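Local coordinates for putative lipoprotein (Bacteroides fragilis, PDB 3NQI) that is of unknown function but is a putative lipoprotein, classed tentatively among lipid-binding proteins and crystallised with bound cadmium ions, at residues 28-33 and 117-122; 46-51 and 121-126; 128-133 and 170-175. One frame throughout, in Å; residues are numbered along the deposited sequence.

Interaction 1. Residues 28-33 and 117-122. With CD (cadmium ion), chain H.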
# COMPACT_ATOMS: atom_id res chain seq x y z
N THR A 28 -5.96 7.96 12.88
CA THR A 28 -7.39 7.60 12.72
C THR A 28 -7.50 6.20 12.13
O THR A 28 -6.94 5.95 11.07
CB THR A 28 -8.12 8.60 11.81
OG1 THR A 28 -8.02 9.90 12.40
CG2 THR A 28 -9.61 8.23 11.62
N ASP A 29 -8.20 5.28 12.81
CA ASP A 29 -8.31 3.91 12.28
C ASP A 29 -9.38 3.87 11.19
O ASP A 29 -10.03 4.88 10.90
CB ASP A 29 -8.54 2.87 13.40
CG ASP A 29 -9.91 2.97 14.05
OD1 ASP A 29 -10.82 3.67 13.54
OD2 ASP A 29 -10.09 2.31 15.11
N ALA A 30 -9.54 2.70 10.56
CA ALA A 30 -10.49 2.51 9.44
C ALA A 30 -11.95 2.70 9.87
O ALA A 30 -12.80 3.08 9.07
CB ALA A 30 -10.29 1.14 8.79
N ALA A 31 -12.24 2.46 11.13
CA ALA A 31 -13.56 2.74 11.69
C ALA A 31 -13.83 4.24 11.91
O ALA A 31 -14.96 4.60 12.23
CB ALA A 31 -13.75 1.99 13.01
N GLY A 32 -12.82 5.10 11.71
CA GLY A 32 -12.92 6.53 11.97
C GLY A 32 -12.62 6.99 13.40
O GLY A 32 -12.80 8.15 13.72
N THR A 33 -12.15 6.09 14.27
CA THR A 33 -11.81 6.47 15.63
C THR A 33 -10.45 7.19 15.66
O THR A 33 -9.49 6.68 15.08
CB THR A 33 -11.68 5.22 16.51
OG1 THR A 33 -12.80 4.37 16.28
CG2 THR A 33 -11.56 5.60 18.01
N PHE A 117 -7.32 -3.87 -0.15
CA PHE A 117 -8.55 -3.43 0.48
C PHE A 117 -8.73 -1.92 0.49
O PHE A 117 -7.80 -1.18 0.25
CB PHE A 117 -8.70 -4.00 1.88
CG PHE A 117 -7.72 -3.43 2.90
CD1 PHE A 117 -6.52 -4.07 3.15
CD2 PHE A 117 -8.05 -2.31 3.65
CE1 PHE A 117 -5.63 -3.55 4.09
CE2 PHE A 117 -7.18 -1.80 4.60
CZ PHE A 117 -5.99 -2.42 4.84
N GLN A 118 -9.96 -1.49 0.78
CA GLN A 118 -10.29 -0.10 0.81
C GLN A 118 -10.16 0.42 2.21
O GLN A 118 -10.75 -0.11 3.14
CB GLN A 118 -11.72 0.11 0.28
CG GLN A 118 -12.05 1.61 0.12
CD GLN A 118 -13.46 1.92 -0.33
OE1 GLN A 118 -14.29 1.02 -0.50
NE2 GLN A 118 -13.75 3.24 -0.48
N PHE A 119 -9.39 1.47 2.40
CA PHE A 119 -9.28 2.09 3.74
C PHE A 119 -10.36 3.17 3.95
O PHE A 119 -11.05 3.24 4.99
CB PHE A 119 -7.89 2.70 3.93
CG PHE A 119 -7.73 3.41 5.22
CD1 PHE A 119 -7.49 2.68 6.39
CD2 PHE A 119 -7.87 4.80 5.31
CE1 PHE A 119 -7.39 3.32 7.62
CE2 PHE A 119 -7.78 5.45 6.53
CZ PHE A 119 -7.50 4.68 7.70
N SER A 120 -10.48 4.04 2.96
CA SER A 120 -11.45 5.16 2.99
C SER A 120 -11.88 5.43 1.53
O SER A 120 -11.48 4.72 0.62
CB SER A 120 -10.82 6.42 3.55
OG SER A 120 -9.87 6.89 2.61
N GLU A 121 -12.71 6.44 1.30
CA GLU A 121 -13.13 6.76 -0.05
C GLU A 121 -11.96 7.17 -0.89
O GLU A 121 -12.02 7.00 -2.10
CB GLU A 121 -14.18 7.86 -0.03
CG GLU A 121 -15.51 7.34 0.51
CD GLU A 121 -16.57 8.43 0.53
OE1 GLU A 121 -16.25 9.53 0.02
OE2 GLU A 121 -17.68 8.17 1.05
N ASN A 122 -10.92 7.67 -0.26
CA ASN A 122 -9.72 8.21 -0.98
C ASN A 122 -8.47 7.33 -1.00
O ASN A 122 -7.45 7.69 -1.62
CB ASN A 122 -9.30 9.49 -0.27
CG ASN A 122 -10.39 10.59 -0.34
OD1 ASN A 122 -10.79 11.02 -1.41
ND2 ASN A 122 -10.87 11.03 0.82
CD CD H . -18.24 10.69 0.75
O HOH W 1 -18.36 10.78 2.93
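Phe-119 lays the far end of its ring against Thr-28 to Ala-30, where strand 24-28 runs into the turn, and this one aromatic ring makes the whole contact from the side of residues 117-122. Its CZ comes 3.6 Å from the carbonyl O of Thr-28, which lies at the ring edge and in its plane. Next to it, Phe-119 CE1 meets Ala-30 CA obliquely at 3.7 Å, with the Ala-30 methyl nearly as near. The ring is carried to the turn because CG stands anti to the backbone N (chi1 177°).

Beyond this patch the contact is loose. A type I turn from Asp-29 to Gly-32 bends away into solvent, closed by Gly-32 N to Asp-29 O at 2.9 Å; just beyond it Thr-33 N donates to Asp-29 OD1 at 2.9 Å, from above the carboxylate plane. Glu-121 likewise leads off elsewhere, its extended chain chelating a cadmium ion through OE1 at 2.4 Å and OE2 at 2.6 Å. A water and Glu-246 also bind the metal. On the strand side Phe-119 also touches Val-125.

Across the two segments the chemistry is thus van der Waals contact, to which the carbonyl at the ring's positive rim would probably add a weak electrostatic attraction; polar groups are met within their own segments or by residues elsewhere, such as Asn-19 for the Thr-28 hydroxyl.

Interaction 2. Residues 46-51 and 121-126. With CD (cadmium ion), chain H.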
# COMPACT_ATOMS: atom_id res chain seq x y z
N ASN A 46 6.44 11.70 9.58
CA ASN A 46 5.93 12.54 8.49
C ASN A 46 5.38 11.61 7.38
O ASN A 46 6.13 11.19 6.51
CB ASN A 46 7.05 13.43 7.93
CG ASN A 46 6.52 14.59 7.09
OD1 ASN A 46 5.31 14.77 6.94
ND2 ASN A 46 7.43 15.38 6.54
N ALA A 47 4.12 11.22 7.48
CA ALA A 47 3.53 10.33 6.49
C ALA A 47 2.08 10.71 6.43
O ALA A 47 1.58 11.38 7.34
CB ALA A 47 3.70 8.86 6.92
N ARG A 48 1.41 10.30 5.38
CA ARG A 48 -0.02 10.51 5.25
C ARG A 48 -0.72 9.31 5.84
O ARG A 48 -1.77 9.45 6.49
CB ARG A 48 -0.38 10.73 3.77
CG ARG A 48 -1.65 11.56 3.56
CD ARG A 48 -2.16 11.59 2.12
NE ARG A 48 -2.44 10.24 1.67
CZ ARG A 48 -3.51 9.50 1.97
NH1 ARG A 48 -4.52 9.94 2.73
NH2 ARG A 48 -3.57 8.27 1.49
N MSE A 49 -0.12 8.12 5.66
CA MSE A 49 -0.66 6.87 6.19
C MSE A 49 0.40 6.03 6.91
O MSE A 49 1.53 6.10 6.56
CB MSE A 49 -1.23 6.03 5.04
CG MSE A 49 -2.40 6.63 4.28
SE MSE A 49 -4.09 6.38 5.27
CE MSE A 49 -4.30 4.44 5.96
N ALA A 50 0.03 5.19 7.89
CA ALA A 50 1.02 4.47 8.70
C ALA A 50 0.54 3.11 9.14
O ALA A 50 -0.63 2.85 9.03
CB ALA A 50 1.41 5.31 10.03
N TYR A 51 1.46 2.24 9.50
CA TYR A 51 1.18 1.01 10.24
C TYR A 51 1.65 1.21 11.71
O TYR A 51 2.81 1.55 11.96
CB TYR A 51 1.90 -0.16 9.59
CG TYR A 51 1.64 -1.48 10.26
CD1 TYR A 51 0.49 -2.18 10.01
CD2 TYR A 51 2.58 -2.03 11.16
CE1 TYR A 51 0.23 -3.42 10.62
CE2 TYR A 51 2.34 -3.27 11.76
CZ TYR A 51 1.17 -3.95 11.48
OH TYR A 51 0.91 -5.15 12.08
N GLU A 121 -12.71 6.44 1.30
CA GLU A 121 -13.13 6.76 -0.05
C GLU A 121 -11.96 7.17 -0.89
O GLU A 121 -12.02 7.00 -2.10
CB GLU A 121 -14.18 7.86 -0.03
CG GLU A 121 -15.51 7.34 0.51
CD GLU A 121 -16.57 8.43 0.53
OE1 GLU A 121 -16.25 9.53 0.02
OE2 GLU A 121 -17.68 8.17 1.05
N ASN A 122 -10.92 7.67 -0.26
CA ASN A 122 -9.72 8.21 -0.98
C ASN A 122 -8.47 7.33 -1.00
O ASN A 122 -7.45 7.69 -1.62
CB ASN A 122 -9.30 9.49 -0.27
CG ASN A 122 -10.39 10.59 -0.34
OD1 ASN A 122 -10.79 11.02 -1.41
ND2 ASN A 122 -10.87 11.03 0.82
N THR A 123 -8.48 6.24 -0.23
CA THR A 123 -7.28 5.44 -0.00
C THR A 123 -7.52 3.95 -0.10
O THR A 123 -8.43 3.41 0.53
CB THR A 123 -6.62 5.73 1.40
OG1 THR A 123 -6.38 7.13 1.53
CG2 THR A 123 -5.26 4.94 1.60
N ILE A 124 -6.65 3.28 -0.83
CA ILE A 124 -6.66 1.83 -0.80
C ILE A 124 -5.27 1.32 -0.36
O ILE A 124 -4.28 2.06 -0.41
CB ILE A 124 -7.06 1.21 -2.15
CG1 ILE A 124 -6.08 1.65 -3.21
CG2 ILE A 124 -8.56 1.56 -2.52
CD1 ILE A 124 -6.22 0.89 -4.57
N VAL A 125 -5.27 0.07 0.12
CA VAL A 125 -4.10 -0.53 0.73
C VAL A 125 -3.76 -1.87 0.10
O VAL A 125 -4.63 -2.73 -0.04
CB VAL A 125 -4.24 -0.66 2.24
CG1 VAL A 125 -2.90 -1.28 2.84
CG2 VAL A 125 -4.48 0.74 2.86
N LEU A 126 -2.49 -2.01 -0.31
CA LEU A 126 -1.96 -3.31 -0.78
C LEU A 126 -1.09 -3.98 0.26
O LEU A 126 -0.10 -3.44 0.67
CB LEU A 126 -1.19 -3.13 -2.10
CG LEU A 126 -1.95 -3.02 -3.42
CD1 LEU A 126 -3.07 -2.09 -3.35
CD2 LEU A 126 -0.88 -2.67 -4.58
CD CD H . -18.24 10.69 0.75
O HOH W 1 -18.36 10.78 2.93
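Arg-48 and Thr-123 approach from opposite directions and are joined by one hydrogen bond, from Arg-48 NH2 to Thr-123 OG1 at 3.0 Å. The N-H...O angle is 153°, and the hydroxyl oxygen sits at the guanidinium edge, tilted 17° from its plane. The other branch of the threonine is used as well: CG2 lies 3.7 Å from the same Arg-48 NH2, and on the Met-49 side it meets the selenium of this selenomethionine tip to tip, SE to CG2 being 4.1 Å. Thr-123 therefore offers its oxygen to the arginine while its methyl packs against both neighbours.

One torsion of the threonine sets this division, with CG2 anti to the backbone N and OG1 beside it (chi1 -55°). The arginine chain runs straight as far as CD and then bends at chi3, bringing the guanidinium over to the hydroxyl. Met-49 folds at both chi2 and chi3. Behind them, Asp-81 holds the backbone, its two carboxylate oxygens accepting from Arg-48 N and Met-49 N, which would steady the point where the loop enters the strand.

The selenomethionine is buried among Val-15 and Lys-17 of strand 11-21, Ile-80 of strand 78-87 and Ala-193 of strand 186-195, while Arg-48 also touches Glu-195. The contact thus brings the beginning of strand 49-56 against the beginning of strand 123-132, two strands that do not pair directly: strand 49-56 pairs with 11-21, 68-73 and 78-87, and strand 123-132 with 117-120 and 186-195.

Interaction 3. Residues 128-133 and 170-175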
# COMPACT_ATOMS: atom_id res chain seq x y z
N VAL A 128 1.82 -6.33 0.56
CA VAL A 128 2.74 -6.93 -0.36
C VAL A 128 3.64 -7.99 0.36
O VAL A 128 4.20 -7.72 1.43
CB VAL A 128 3.62 -5.87 -1.11
CG1 VAL A 128 4.28 -6.58 -2.26
CG2 VAL A 128 2.75 -4.74 -1.60
N LEU A 129 3.67 -9.21 -0.18
CA LEU A 129 4.62 -10.29 0.21
C LEU A 129 5.67 -10.36 -0.92
O LEU A 129 5.35 -10.58 -2.10
CB LEU A 129 3.90 -11.61 0.46
CG LEU A 129 4.49 -12.76 1.30
CD1 LEU A 129 4.82 -12.34 2.72
CD2 LEU A 129 3.51 -13.92 1.32
N TYR A 130 6.91 -10.09 -0.56
CA TYR A 130 7.95 -9.98 -1.55
C TYR A 130 9.33 -10.44 -1.04
O TYR A 130 9.48 -10.80 0.11
CB TYR A 130 7.97 -8.58 -2.08
CG TYR A 130 8.32 -7.47 -1.12
CD1 TYR A 130 7.42 -7.01 -0.18
CD2 TYR A 130 9.56 -6.84 -1.18
CE1 TYR A 130 7.75 -5.99 0.75
CE2 TYR A 130 9.89 -5.79 -0.29
CZ TYR A 130 8.98 -5.36 0.65
OH TYR A 130 9.31 -4.36 1.50
N ARG A 131 10.33 -10.43 -1.91
CA ARG A 131 11.64 -11.00 -1.57
C ARG A 131 12.69 -9.92 -1.52
O ARG A 131 12.81 -9.14 -2.46
CB ARG A 131 12.04 -12.04 -2.62
CG ARG A 131 11.26 -13.37 -2.53
CD ARG A 131 11.37 -14.21 -3.81
NE ARG A 131 10.45 -13.67 -4.77
CZ ARG A 131 9.29 -14.22 -5.14
NH1 ARG A 131 8.93 -15.43 -4.71
NH2 ARG A 131 8.52 -13.54 -5.98
N VAL A 132 13.46 -9.87 -0.44
CA VAL A 132 14.57 -8.94 -0.31
C VAL A 132 15.94 -9.64 -0.21
O VAL A 132 16.04 -10.86 -0.03
CB VAL A 132 14.33 -7.98 0.88
CG1 VAL A 132 13.00 -7.15 0.65
CG2 VAL A 132 14.28 -8.72 2.22
N LYS A 133 17.00 -8.84 -0.32
CA LYS A 133 18.35 -9.33 -0.11
C LYS A 133 18.55 -9.60 1.37
O LYS A 133 18.04 -8.87 2.20
CB LYS A 133 19.34 -8.29 -0.59
CG LYS A 133 20.81 -8.67 -0.46
CD LYS A 133 21.69 -7.56 -1.07
CE LYS A 133 23.16 -7.92 -1.02
NZ LYS A 133 23.94 -6.81 -1.58
N LEU A 170 -0.10 -2.77 -10.84
CA LEU A 170 1.06 -2.65 -9.91
C LEU A 170 2.34 -2.75 -10.69
O LEU A 170 2.60 -3.79 -11.33
CB LEU A 170 1.07 -3.76 -8.89
CG LEU A 170 2.25 -3.78 -7.91
CD1 LEU A 170 2.26 -2.47 -7.11
CD2 LEU A 170 2.05 -4.96 -6.95
N ARG A 171 3.11 -1.66 -10.70
CA ARG A 171 4.41 -1.68 -11.29
C ARG A 171 5.48 -1.71 -10.18
O ARG A 171 5.63 -0.76 -9.39
CB ARG A 171 4.60 -0.52 -12.29
CG ARG A 171 3.54 -0.42 -13.37
CD ARG A 171 3.41 -1.71 -14.22
NE ARG A 171 2.81 -1.44 -15.52
CZ ARG A 171 2.38 -2.35 -16.39
NH1 ARG A 171 2.47 -3.65 -16.14
NH2 ARG A 171 1.87 -1.96 -17.55
N TYR A 172 6.22 -2.82 -10.11
CA TYR A 172 7.17 -3.10 -9.03
C TYR A 172 8.55 -3.06 -9.60
O TYR A 172 8.90 -3.86 -10.49
CB TYR A 172 6.88 -4.47 -8.45
CG TYR A 172 7.83 -5.03 -7.43
CD1 TYR A 172 8.62 -4.20 -6.61
CD2 TYR A 172 7.91 -6.41 -7.24
CE1 TYR A 172 9.50 -4.73 -5.68
CE2 TYR A 172 8.76 -6.98 -6.27
CZ TYR A 172 9.55 -6.13 -5.48
OH TYR A 172 10.41 -6.62 -4.54
N LYS A 173 9.32 -2.07 -9.15
CA LYS A 173 10.65 -1.86 -9.59
C LYS A 173 11.62 -1.99 -8.40
O LYS A 173 11.38 -1.40 -7.32
CB LYS A 173 10.79 -0.45 -10.20
CG LYS A 173 12.14 -0.20 -10.81
CD LYS A 173 12.25 1.18 -11.48
N VAL A 174 12.65 -2.81 -8.57
CA VAL A 174 13.80 -2.93 -7.64
C VAL A 174 14.96 -2.17 -8.25
O VAL A 174 15.35 -2.46 -9.38
CB VAL A 174 14.17 -4.39 -7.37
CG1 VAL A 174 15.35 -4.55 -6.34
CG2 VAL A 174 12.96 -5.17 -6.89
N GLU A 175 15.55 -1.23 -7.49
CA GLU A 175 16.69 -0.44 -7.98
C GLU A 175 17.97 -1.22 -7.73
O GLU A 175 18.71 -0.96 -6.78
CB GLU A 175 16.73 0.96 -7.33
CG GLU A 175 17.69 1.95 -8.12
CD GLU A 175 17.97 3.25 -7.34
OE1 GLU A 175 17.58 3.34 -6.18
OE2 GLU A 175 18.66 4.14 -7.88
O HOH W 2 12.39 -8.43 -5.08
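The rings of Tyr-130 and Tyr-172 meet without stacking: the two side chains cross at about a right angle, and the phenol oxygen of Tyr-172 reaches the base of the Tyr-130 ring. Tyr-172 OH lies 3.5 Å from Tyr-130 CD2 in an oblique approach, and 4.0 Å from Tyr-130 CB. The two rings themselves are less close, Tyr-130 CD2 and Tyr-172 CZ being 4.4 Å apart. In the plane of the Tyr-130 ring, at its edge, sits the backbone C of Val-128 from the same strand. The Tyr-172 ring has its stacking partner elsewhere, in Phe-150 of strand 148-155.

Tyr-130 holds CG between its backbone N and carbonyl carbon (chi1 65°), with Val-128 C at the ring edge, whereas Tyr-172, with CG anti to the backbone N (chi1 173°), brings its OH to the CB-CD2 end of Tyr-130.

A water completes the link. It donates to Arg-131 O at 2.7 Å and is hydrogen-bonded to Tyr-172 OH, also at 2.7 Å, so that the phenol is tied to the backbone of the opposing strand although the direct Arg-131 O to Tyr-172 OH separation is 4.1 Å. His-148 ND1 is a further hydrogen-bonding partner of that hydroxyl, while the Tyr-130 hydroxyl bonds Ser-190 OG. Both hydroxyls of these buried tyrosines thus have hydrogen-bond partners, which would help hold the rings in place.

With the CA atoms of Tyr-130 and Tyr-172 10.2 Å apart, strands 123-132 and 165-174 are too distant to pair; with both tyrosine CB atoms directed toward the other strand, the spacing is consistent with packing of beta layers across a shared interior, here through an aromatic and water-mediated contact.

Interaction 1 is a surface contact, whereas interactions 2 and 3 are buried. Interactions 1 and 2 adjoin, sharing Glu-121 and Asn-122 and hence a cadmium ligand; Phe-119 CD2 packs against Met-49 CE at 3.6 Å, joining the aromatic patch to the selenomethionine. Interactions 2 and 3 both use strand 123-132, at its beginning and its later part, and touch through Leu-126 and Leu-170. Interactions 1 and 3 lie on opposite sides of the chain's centre, about 25 Å apart between centres. Chemistry changes with place: a ring against a turn at the surface, a direct arginine-threonine bond inside, and a water bridge between strands in interaction 3.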